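Local coordinates for protein NADPH-dependent nitro/flavin reductase (Bacillus subtilis, PDB 3N2S) that uses NADPH to drive flavin (FMN) reduction chemistry and also reduces nitroaromatic compounds, quinones and azo dyes, working as an FMN-binding homodimer, at residues Tyr46-Val51 / Phe77-Asp82; Thr29-Ala34 / Gln119-Ala124; His154-Phe159 / Asp239-Lys244. All coordinates share one frame; numbering follows the deposited sequence.

Contact 1 of 3, residues Tyr46-Val51 / Phe77-Asp82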
loop_
_atom_site.group_PDB
_atom_site.type_symbol
_atom_site.label_atom_id
_atom_site.label_comp_id
_atom_site.label_asym_id
_atom_site.label_seq_id
_atom_site.Cartn_x
_atom_site.Cartn_y
_atom_site.Cartn_z
ATOM N N TYR A 46 6.658 -1.753 9.286
ATOM C CA TYR A 46 6.642 -3.016 8.548
ATOM C C TYR A 46 7.919 -3.814 8.744
ATOM O O TYR A 46 8.950 -3.281 9.173
ATOM C CB TYR A 46 6.402 -2.752 7.030
ATOM C CG TYR A 46 7.441 -1.846 6.407
ATOM C CD1 TYR A 46 8.596 -2.371 5.833
ATOM C CD2 TYR A 46 7.307 -0.460 6.464
ATOM C CE1 TYR A 46 9.600 -1.540 5.345
ATOM C CE2 TYR A 46 8.298 0.383 5.971
ATOM C CZ TYR A 46 9.445 -0.160 5.418
ATOM O OH TYR A 46 10.413 0.678 4.937
ATOM N N SER A 47 7.855 -5.093 8.366
ATOM C CA SER A 47 8.965 -6.024 8.313
ATOM C C SER A 47 8.820 -6.861 7.072
ATOM O O SER A 47 7.710 -7.021 6.550
ATOM C CB SER A 47 9.026 -6.903 9.561
ATOM O OG SER A 47 9.850 -6.248 10.510
ATOM N N ILE A 48 9.957 -7.333 6.548
ATOM C CA ILE A 48 10.015 -8.152 5.341
ATOM C C ILE A 48 10.722 -9.440 5.705
ATOM O O ILE A 48 11.871 -9.402 6.151
ATOM C CB ILE A 48 10.735 -7.407 4.186
ATOM C CG1 ILE A 48 10.129 -6.002 3.930
ATOM C CG2 ILE A 48 10.768 -8.271 2.909
ATOM C CD1 ILE A 48 11.011 -5.049 3.043
ATOM N N ILE A 49 10.048 -10.577 5.536
ATOM C CA ILE A 49 10.688 -11.859 5.842
ATOM C C ILE A 49 11.032 -12.536 4.515
ATOM O O ILE A 49 10.133 -12.854 3.742
ATOM C CB ILE A 49 9.835 -12.761 6.781
ATOM C CG1 ILE A 49 9.453 -11.979 8.082
ATOM C CG2 ILE A 49 10.609 -14.079 7.119
ATOM C CD1 ILE A 49 8.449 -12.616 8.912
ATOM N N GLY A 50 12.325 -12.729 4.268
ATOM C CA GLY A 50 12.807 -13.404 3.071
ATOM C C GLY A 50 12.832 -14.908 3.305
ATOM O O GLY A 50 13.599 -15.407 4.143
ATOM N N VAL A 51 11.956 -15.631 2.601
ATOM C CA VAL A 51 11.809 -17.083 2.778
ATOM C C VAL A 51 12.547 -17.857 1.671
ATOM O O VAL A 51 12.179 -17.794 0.492
ATOM C CB VAL A 51 10.326 -17.519 2.938
ATOM C CG1 VAL A 51 10.218 -18.990 3.386
ATOM C CG2 VAL A 51 9.591 -16.615 3.932
ATOM N N PHE A 77 9.332 -13.228 -0.565
ATOM C CA PHE A 77 9.288 -12.209 0.482
ATOM C C PHE A 77 7.914 -12.186 1.136
ATOM O O PHE A 77 6.908 -12.264 0.439
ATOM C CB PHE A 77 9.595 -10.814 -0.092
ATOM C CG PHE A 77 10.957 -10.637 -0.732
ATOM C CD1 PHE A 77 12.030 -10.134 0.003
ATOM C CD2 PHE A 77 11.147 -10.892 -2.090
ATOM C CE1 PHE A 77 13.272 -9.904 -0.605
ATOM C CE2 PHE A 77 12.404 -10.698 -2.688
ATOM C CZ PHE A 77 13.452 -10.196 -1.942
ATOM N N VAL A 78 7.863 -12.049 2.469
ATOM C CA VAL A 78 6.576 -11.911 3.159
ATOM C C VAL A 78 6.549 -10.526 3.795
ATOM O O VAL A 78 7.397 -10.221 4.647
ATOM C CB VAL A 78 6.210 -13.050 4.161
ATOM C CG1 VAL A 78 4.865 -12.760 4.848
ATOM C CG2 VAL A 78 6.171 -14.404 3.453
ATOM N N PHE A 79 5.575 -9.691 3.378
ATOM C CA PHE A 79 5.425 -8.343 3.921
ATOM C C PHE A 79 4.516 -8.386 5.112
ATOM O O PHE A 79 3.408 -8.921 5.018
ATOM C CB PHE A 79 4.914 -7.339 2.854
ATOM C CG PHE A 79 6.027 -6.911 1.932
ATOM C CD1 PHE A 79 6.681 -5.698 2.122
ATOM C CD2 PHE A 79 6.465 -7.749 0.906
ATOM C CE1 PHE A 79 7.747 -5.322 1.297
ATOM C CE2 PHE A 79 7.514 -7.363 0.065
ATOM C CZ PHE A 79 8.153 -6.153 0.272
ATOM N N CYS A 80 4.977 -7.805 6.228
ATOM C CA CYS A 80 4.197 -7.774 7.477
ATOM C C CYS A 80 3.960 -6.377 7.948
ATOM O O CYS A 80 4.891 -5.574 7.918
ATOM C CB CYS A 80 4.904 -8.551 8.589
ATOM S SG CYS A 80 5.384 -10.234 8.161
ATOM N N ALA A 81 2.770 -6.132 8.548
ATOM C CA ALA A 81 2.503 -4.916 9.308
ATOM C C ALA A 81 3.304 -5.185 10.585
ATOM O O ALA A 81 3.284 -6.317 11.092
ATOM C CB ALA A 81 1.010 -4.793 9.614
ATOM N N ASP A 82 4.100 -4.212 11.047
ATOM C CA ASP A 82 4.949 -4.419 12.225
ATOM C C ASP A 82 4.889 -3.243 13.187
ATOM O O ASP A 82 5.410 -2.174 12.887
ATOM C CB ASP A 82 6.423 -4.706 11.808
ATOM C CG ASP A 82 7.389 -5.115 12.923
ATOM O OD1 ASP A 82 7.157 -4.737 14.085
ATOM O OD2 ASP A 82 8.434 -5.721 12.609
#
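S47 and D82 form the polar end of this antiparallel strand pair. The S47 hydroxyl OG donates to D82 OD2 at 2.6 Å. It meets the anti lone pair of that oxygen, the one turned away from OD1. D82 CG lies anti to the backbone N (chi1 -173°), which places the carboxylate beside S47. OD2 is also bonded to Y187 of the second subunit, and OG to H183 of that subunit. OD1 caps the backbone N of R85, at the start of the next helix. The carboxylate is thus held at both oxygens.

Two hydrogen-bonded pairs join the backbones, S47 with C80 and I49 with V78. The bond from I49 N to V78 O is 2.8 Å long and nearly straight, 171° at the hydrogen.

I48 carries the apolar face that it shares with F77 and F79. Its CB branches two ways. I48 CG2 runs anti to the backbone N and approaches the F77 ring obliquely, 3.7 Å from F77 CD1. It also lies over one face of the F79 ring, toward the rim. I48 CG1, the other branch, meets F79 CE1 at 3.6 Å. At the tip, I48 CD1 stays on the same ring, 3.7 Å from F79 CE1. I48 and F79 therefore run side by side.

On the other face, I49 CD1 touches C80 SG at 4.0 Å. Farther along, toward the F77 end, V51 CG2 meets V78 CG2.

I48, I49 and G50 pair with a parallel strand of the second subunit, so the sheet continues across the dimer. The chemistry implies a largely apolar strand pair closed by a buried carboxylate, whose charge is probably eased by its several hydrogen-bond donors.

Contact 2 of 3, residues Thr29-Ala34 / Gln119-Ala124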
loop_
_atom_site.group_PDB
_atom_site.type_symbol
_atom_site.label_atom_id
_atom_site.label_comp_id
_atom_site.label_asym_id
_atom_site.label_seq_id
_atom_site.Cartn_x
_atom_site.Cartn_y
_atom_site.Cartn_z
ATOM N N THR A 29 19.296 -4.864 -3.017
ATOM C CA THR A 29 18.752 -3.751 -3.811
ATOM C C THR A 29 17.218 -3.685 -3.649
ATOM O O THR A 29 16.684 -2.599 -3.443
ATOM C CB THR A 29 19.203 -3.890 -5.271
ATOM O OG1 THR A 29 20.620 -3.785 -5.314
ATOM C CG2 THR A 29 18.598 -2.845 -6.187
ATOM N N LEU A 30 16.540 -4.850 -3.707
ATOM C CA LEU A 30 15.085 -4.953 -3.545
ATOM C C LEU A 30 14.630 -4.455 -2.169
ATOM O O LEU A 30 13.681 -3.672 -2.088
ATOM C CB LEU A 30 14.616 -6.396 -3.787
ATOM C CG LEU A 30 14.700 -6.903 -5.224
ATOM C CD1 LEU A 30 14.296 -8.339 -5.308
ATOM C CD2 LEU A 30 13.888 -6.042 -6.167
ATOM N N VAL A 31 15.330 -4.875 -1.102
ATOM C CA VAL A 31 15.037 -4.460 0.274
ATOM C C VAL A 31 15.254 -2.940 0.446
ATOM O O VAL A 31 14.368 -2.254 0.953
ATOM C CB VAL A 31 15.798 -5.309 1.328
ATOM C CG1 VAL A 31 15.629 -4.729 2.739
ATOM C CG2 VAL A 31 15.344 -6.771 1.285
ATOM N N LYS A 32 16.403 -2.419 0.004
ATOM C CA LYS A 32 16.694 -0.970 0.068
ATOM C C LYS A 32 15.644 -0.162 -0.708
ATOM O O LYS A 32 15.236 0.907 -0.256
ATOM C CB LYS A 32 18.111 -0.652 -0.476
ATOM C CG LYS A 32 19.240 -1.110 0.458
ATOM C CD LYS A 32 20.626 -0.936 -0.175
ATOM C CE LYS A 32 21.037 0.495 -0.431
ATOM N NZ LYS A 32 22.190 0.574 -1.368
ATOM N N SER A 33 15.228 -0.669 -1.881
ATOM C CA SER A 33 14.211 -0.010 -2.702
ATOM C C SER A 33 12.888 0.069 -1.950
ATOM O O SER A 33 12.265 1.133 -1.916
ATOM C CB SER A 33 14.019 -0.755 -4.019
ATOM O OG SER A 33 15.183 -0.626 -4.821
ATOM N N ALA A 34 12.488 -1.040 -1.316
ATOM C CA ALA A 34 11.280 -1.135 -0.487
ATOM C C ALA A 34 11.348 -0.091 0.630
ATOM O O ALA A 34 10.426 0.703 0.788
ATOM C CB ALA A 34 11.177 -2.537 0.118
ATOM N N GLN A 119 5.338 -2.216 -3.151
ATOM C CA GLN A 119 5.234 -1.722 -4.523
ATOM C C GLN A 119 6.547 -1.131 -5.042
ATOM O O GLN A 119 6.850 -1.296 -6.224
ATOM C CB GLN A 119 4.005 -0.830 -4.745
ATOM C CG GLN A 119 3.730 -0.532 -6.232
ATOM C CD GLN A 119 3.625 -1.716 -7.187
ATOM O OE1 GLN A 119 3.978 -1.613 -8.373
ATOM N NE2 GLN A 119 3.175 -2.869 -6.733
ATOM N N ASN A 120 7.345 -0.516 -4.152
ATOM C CA ASN A 120 8.692 -0.049 -4.509
ATOM C C ASN A 120 9.554 -1.260 -4.877
ATOM O O ASN A 120 10.272 -1.225 -5.884
ATOM C CB ASN A 120 9.335 0.694 -3.343
ATOM C CG ASN A 120 9.382 2.191 -3.528
ATOM O OD1 ASN A 120 9.968 2.916 -2.730
ATOM N ND2 ASN A 120 8.762 2.683 -4.570
HETATM N N MSE A 121 9.470 -2.342 -4.070
HETATM C CA MSE A 121 10.207 -3.578 -4.374
HETATM C C MSE A 121 9.774 -4.142 -5.733
HETATM O O MSE A 121 10.624 -4.577 -6.516
HETATM C CB MSE A 121 10.014 -4.654 -3.270
HETATM C CG MSE A 121 10.815 -5.929 -3.578
HETATM SE SE MSE A 121 10.751 -7.317 -2.250
HETATM C CE MSE A 121 11.866 -6.470 -0.818
ATOM N N SER A 122 8.449 -4.135 -6.011
ATOM C CA SER A 122 7.916 -4.682 -7.253
ATOM C C SER A 122 8.460 -3.913 -8.468
ATOM O O SER A 122 8.931 -4.539 -9.427
ATOM C CB SER A 122 6.383 -4.671 -7.239
ATOM O OG SER A 122 5.901 -5.538 -6.217
ATOM N N ILE A 123 8.416 -2.573 -8.414
ATOM C CA ILE A 123 8.922 -1.726 -9.521
ATOM C C ILE A 123 10.435 -1.931 -9.694
ATOM O O ILE A 123 10.918 -2.051 -10.831
ATOM C CB ILE A 123 8.546 -0.246 -9.335
ATOM C CG1 ILE A 123 7.010 -0.042 -9.305
ATOM C CG2 ILE A 123 9.172 0.646 -10.421
ATOM C CD1 ILE A 123 6.689 1.225 -8.397
ATOM N N ALA A 124 11.173 -1.969 -8.578
ATOM C CA ALA A 124 12.624 -2.216 -8.638
ATOM C C ALA A 124 12.897 -3.569 -9.317
ATOM O O ALA A 124 13.711 -3.616 -10.244
ATOM C CB ALA A 124 13.219 -2.184 -7.245
#
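The side chains of L30 and M121 cross at about a right angle where helices 24-35 and 104-127 pack in the alpha-beta-alpha sandwich of this nitroreductase. M121 is a selenomethionine. The short helical segments make an angle of 136° between their N-to-C directions, with their axes 7.6 Å apart at the closest point. No hydrogen bond links them.

The tight part is centred on M121. Its CG lies anti to the backbone N (chi1 -179°), and the chain stays extended until it bends at chi3. On the extended part, M121 CG meets L30 CB at 3.8 Å. The bend brings the methyl M121 CE against the backbone of the facing helix, 3.6 Å from L30 O. M121 CE also touches V31 CG2 and A34 CB, both at 4.1 Å. L30 CD2 lies against M121 O and also touches A124 CB. F77 and F79 of the sheet pack on M121, and F77 also touches L30, so this side belongs to the core.

The other side is buried too, but holds small and polar groups. The contact is loose only at its margin, where partly exposed T29 barely meets the other segment. N120 packs on I123 of the second subunit, and its ND2 makes a weak hydrogen bond to Q119 OE1 of that subunit.

S33 is more firmly placed. S33 OG turns back along its own helix and donates to T29 O at 2.8 Å, from above the carbonyl plane. S33 N reaches the same oxygen from the opposite face. S33 OG also rests against the methyl of A124, 3.5 Å from A124 CB.

Contact 3 of 3, residues His154-Phe159 / Asp239-Lys244; sequences HVLPLF and DYVKEK
H154 and K244 are joined by a single backbone hydrogen bond, made where a strand begins and a helix has just ended. H154 N donates to K244 O at 2.8 Å. The donor lies nearly on the line of the carbonyl bond, while the angle at the hydrogen is 148°. H154 has a positive phi of 70°, unusual for a residue with a side chain, and its CB points away from the helix. The H154 backbone also bonds to L83, next to strand 75-82.

Apolar contact comes from L156. Its CG is anti to the backbone N (chi1 -171°), which carries the branched end toward the helix. L156 CD2 meets V241 CG1 at 3.8 Å, the two side chains crossing at a slant. L156 CD1 approaches the Y240 ring obliquely, 4.3 Å from Y240 CE2. L156 CD1 also lies 4.2 Å from K244 CG. K244 bends at chi2 and chi3, so K244 CD passes V155 O at 4.1 Å and the end of the chain leads away.

The phenol of Y240 is tied elsewhere, to T146 of helix 142-149. L142 of that helix touches both L156 and Y240. M108 of the second subunit also packs on L156.

This is strand-to-helix packing, in which the end of C-terminal helix 237-243 meets the start of strand 155-164, an inner strand of the antiparallel sheet in the alpha-beta-alpha sandwich.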
loop_
_atom_site.group_PDB
_atom_site.type_symbol
_atom_site.label_atom_id
_atom_site.label_comp_id
_atom_site.label_asym_id
_atom_site.label_seq_id
_atom_site.Cartn_x
_atom_site.Cartn_y
_atom_site.Cartn_z
ATOM N N HIS A 154 1.842 -8.158 17.598
ATOM C CA HIS A 154 1.998 -6.854 16.910
ATOM C C HIS A 154 2.684 -6.964 15.546
ATOM O O HIS A 154 3.168 -5.965 15.008
ATOM C CB HIS A 154 2.646 -5.776 17.804
ATOM C CG HIS A 154 1.894 -5.570 19.076
ATOM N ND1 HIS A 154 0.631 -5.013 19.078
ATOM C CD2 HIS A 154 2.229 -5.918 20.334
ATOM C CE1 HIS A 154 0.246 -5.015 20.345
ATOM N NE2 HIS A 154 1.172 -5.556 21.135
ATOM N N VAL A 155 2.721 -8.187 15.001
ATOM C CA VAL A 155 3.268 -8.458 13.665
ATOM C C VAL A 155 2.178 -9.220 12.899
ATOM O O VAL A 155 1.683 -10.243 13.380
ATOM C CB VAL A 155 4.649 -9.176 13.651
ATOM C CG1 VAL A 155 5.091 -9.495 12.221
ATOM C CG2 VAL A 155 5.717 -8.339 14.337
ATOM N N LEU A 156 1.756 -8.672 11.744
ATOM C CA LEU A 156 0.716 -9.304 10.950
ATOM C C LEU A 156 1.190 -9.555 9.513
ATOM O O LEU A 156 1.306 -8.593 8.744
ATOM C CB LEU A 156 -0.574 -8.434 10.946
ATOM C CG LEU A 156 -1.838 -9.080 10.327
ATOM C CD1 LEU A 156 -2.406 -10.198 11.250
ATOM C CD2 LEU A 156 -2.922 -8.043 10.109
ATOM N N PRO A 157 1.394 -10.827 9.097
ATOM C CA PRO A 157 1.731 -11.080 7.674
ATOM C C PRO A 157 0.531 -10.643 6.809
ATOM O O PRO A 157 -0.611 -10.875 7.176
ATOM C CB PRO A 157 1.966 -12.597 7.621
ATOM C CG PRO A 157 2.209 -13.014 9.089
ATOM C CD PRO A 157 1.284 -12.096 9.855
ATOM N N LEU A 158 0.797 -9.899 5.730
ATOM C CA LEU A 158 -0.256 -9.342 4.876
ATOM C C LEU A 158 -0.332 -10.067 3.547
ATOM O O LEU A 158 -1.423 -10.374 3.070
ATOM C CB LEU A 158 0.010 -7.832 4.621
ATOM C CG LEU A 158 0.263 -6.953 5.856
ATOM C CD1 LEU A 158 0.548 -5.521 5.441
ATOM C CD2 LEU A 158 -0.952 -6.986 6.807
ATOM N N PHE A 159 0.830 -10.273 2.916
ATOM C CA PHE A 159 0.929 -10.946 1.608
ATOM C C PHE A 159 2.377 -11.304 1.367
ATOM O O PHE A 159 3.276 -10.685 1.944
ATOM C CB PHE A 159 0.437 -10.036 0.449
ATOM C CG PHE A 159 1.016 -8.634 0.491
ATOM C CD1 PHE A 159 2.266 -8.364 -0.055
ATOM C CD2 PHE A 159 0.313 -7.586 1.091
ATOM C CE1 PHE A 159 2.812 -7.092 0.030
ATOM C CE2 PHE A 159 0.865 -6.303 1.168
ATOM C CZ PHE A 159 2.110 -6.065 0.641
ATOM N N ASP A 239 -11.667 -11.276 13.946
ATOM C CA ASP A 239 -11.166 -11.562 15.281
ATOM C C ASP A 239 -9.687 -11.840 15.294
ATOM O O ASP A 239 -9.039 -11.448 16.260
ATOM C CB ASP A 239 -11.919 -12.746 15.920
ATOM C CG ASP A 239 -13.409 -12.476 16.088
ATOM O OD1 ASP A 239 -13.773 -11.341 16.499
ATOM O OD2 ASP A 239 -14.206 -13.382 15.798
ATOM N N TYR A 240 -9.148 -12.545 14.270
ATOM C CA TYR A 240 -7.722 -12.893 14.253
ATOM C C TYR A 240 -6.792 -11.680 14.258
ATOM O O TYR A 240 -5.782 -11.710 14.968
ATOM C CB TYR A 240 -7.355 -13.895 13.141
ATOM C CG TYR A 240 -5.923 -14.360 13.251
ATOM C CD1 TYR A 240 -5.567 -15.370 14.139
ATOM C CD2 TYR A 240 -4.907 -13.722 12.544
ATOM C CE1 TYR A 240 -4.242 -15.749 14.300
ATOM C CE2 TYR A 240 -3.575 -14.085 12.708
ATOM C CZ TYR A 240 -3.250 -15.107 13.576
ATOM O OH TYR A 240 -1.935 -15.452 13.737
ATOM N N VAL A 241 -7.119 -10.615 13.484
ATOM C CA VAL A 241 -6.249 -9.422 13.508
ATOM C C VAL A 241 -6.167 -8.805 14.928
ATOM O O VAL A 241 -5.093 -8.402 15.352
ATOM C CB VAL A 241 -6.494 -8.381 12.377
ATOM C CG1 VAL A 241 -6.499 -9.042 11.000
ATOM C CG2 VAL A 241 -7.760 -7.578 12.601
ATOM N N LYS A 242 -7.303 -8.785 15.653
ATOM C CA LYS A 242 -7.422 -8.299 17.043
ATOM C C LYS A 242 -6.570 -9.135 17.993
ATOM O O LYS A 242 -5.920 -8.571 18.871
ATOM C CB LYS A 242 -8.895 -8.298 17.493
ATOM C CG LYS A 242 -9.759 -7.273 16.771
ATOM C CD LYS A 242 -11.223 -7.420 17.139
ATOM C CE LYS A 242 -12.130 -6.591 16.254
ATOM N NZ LYS A 242 -12.029 -5.125 16.520
ATOM N N GLU A 243 -6.535 -10.476 17.781
ATOM C CA GLU A 243 -5.733 -11.440 18.540
ATOM C C GLU A 243 -4.242 -11.103 18.406
ATOM O O GLU A 243 -3.477 -11.320 19.346
ATOM C CB GLU A 243 -6.020 -12.874 18.031
ATOM C CG GLU A 243 -5.388 -14.010 18.822
ATOM C CD GLU A 243 -5.680 -15.401 18.278
ATOM O OE1 GLU A 243 -6.794 -15.617 17.745
ATOM O OE2 GLU A 243 -4.795 -16.279 18.391
ATOM N N LYS A 244 -3.829 -10.556 17.243
ATOM C CA LYS A 244 -2.443 -10.185 16.991
ATOM C C LYS A 244 -2.084 -8.779 17.460
ATOM O O LYS A 244 -0.934 -8.368 17.328
ATOM C CB LYS A 244 -2.072 -10.418 15.509
ATOM C CG LYS A 244 -2.027 -11.899 15.125
ATOM C CD LYS A 244 -0.771 -12.623 15.614
ATOM C CE LYS A 244 -1.076 -13.726 16.582
ATOM N NZ LYS A 244 0.147 -14.494 16.928
#

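Contact 1 links the other two. Its centre lies about 13 Å from that of contact 2 and about 13 Å from that of contact 3, while contacts 2 and 3 do not touch. F77 CD2 and M121 SE are 3.6 Å apart, joining contacts 1 and 2. Strand 75-82 pairs with strand 155-164 toward contact 3, with A81 N 2.9 Å from L156 O. All three reach the second subunit. None contains a residue of the FMN pocket. The side chains of Y46 and N120 are each about 9 Å from a bound FMN, and that of L156 is about 12 Å away.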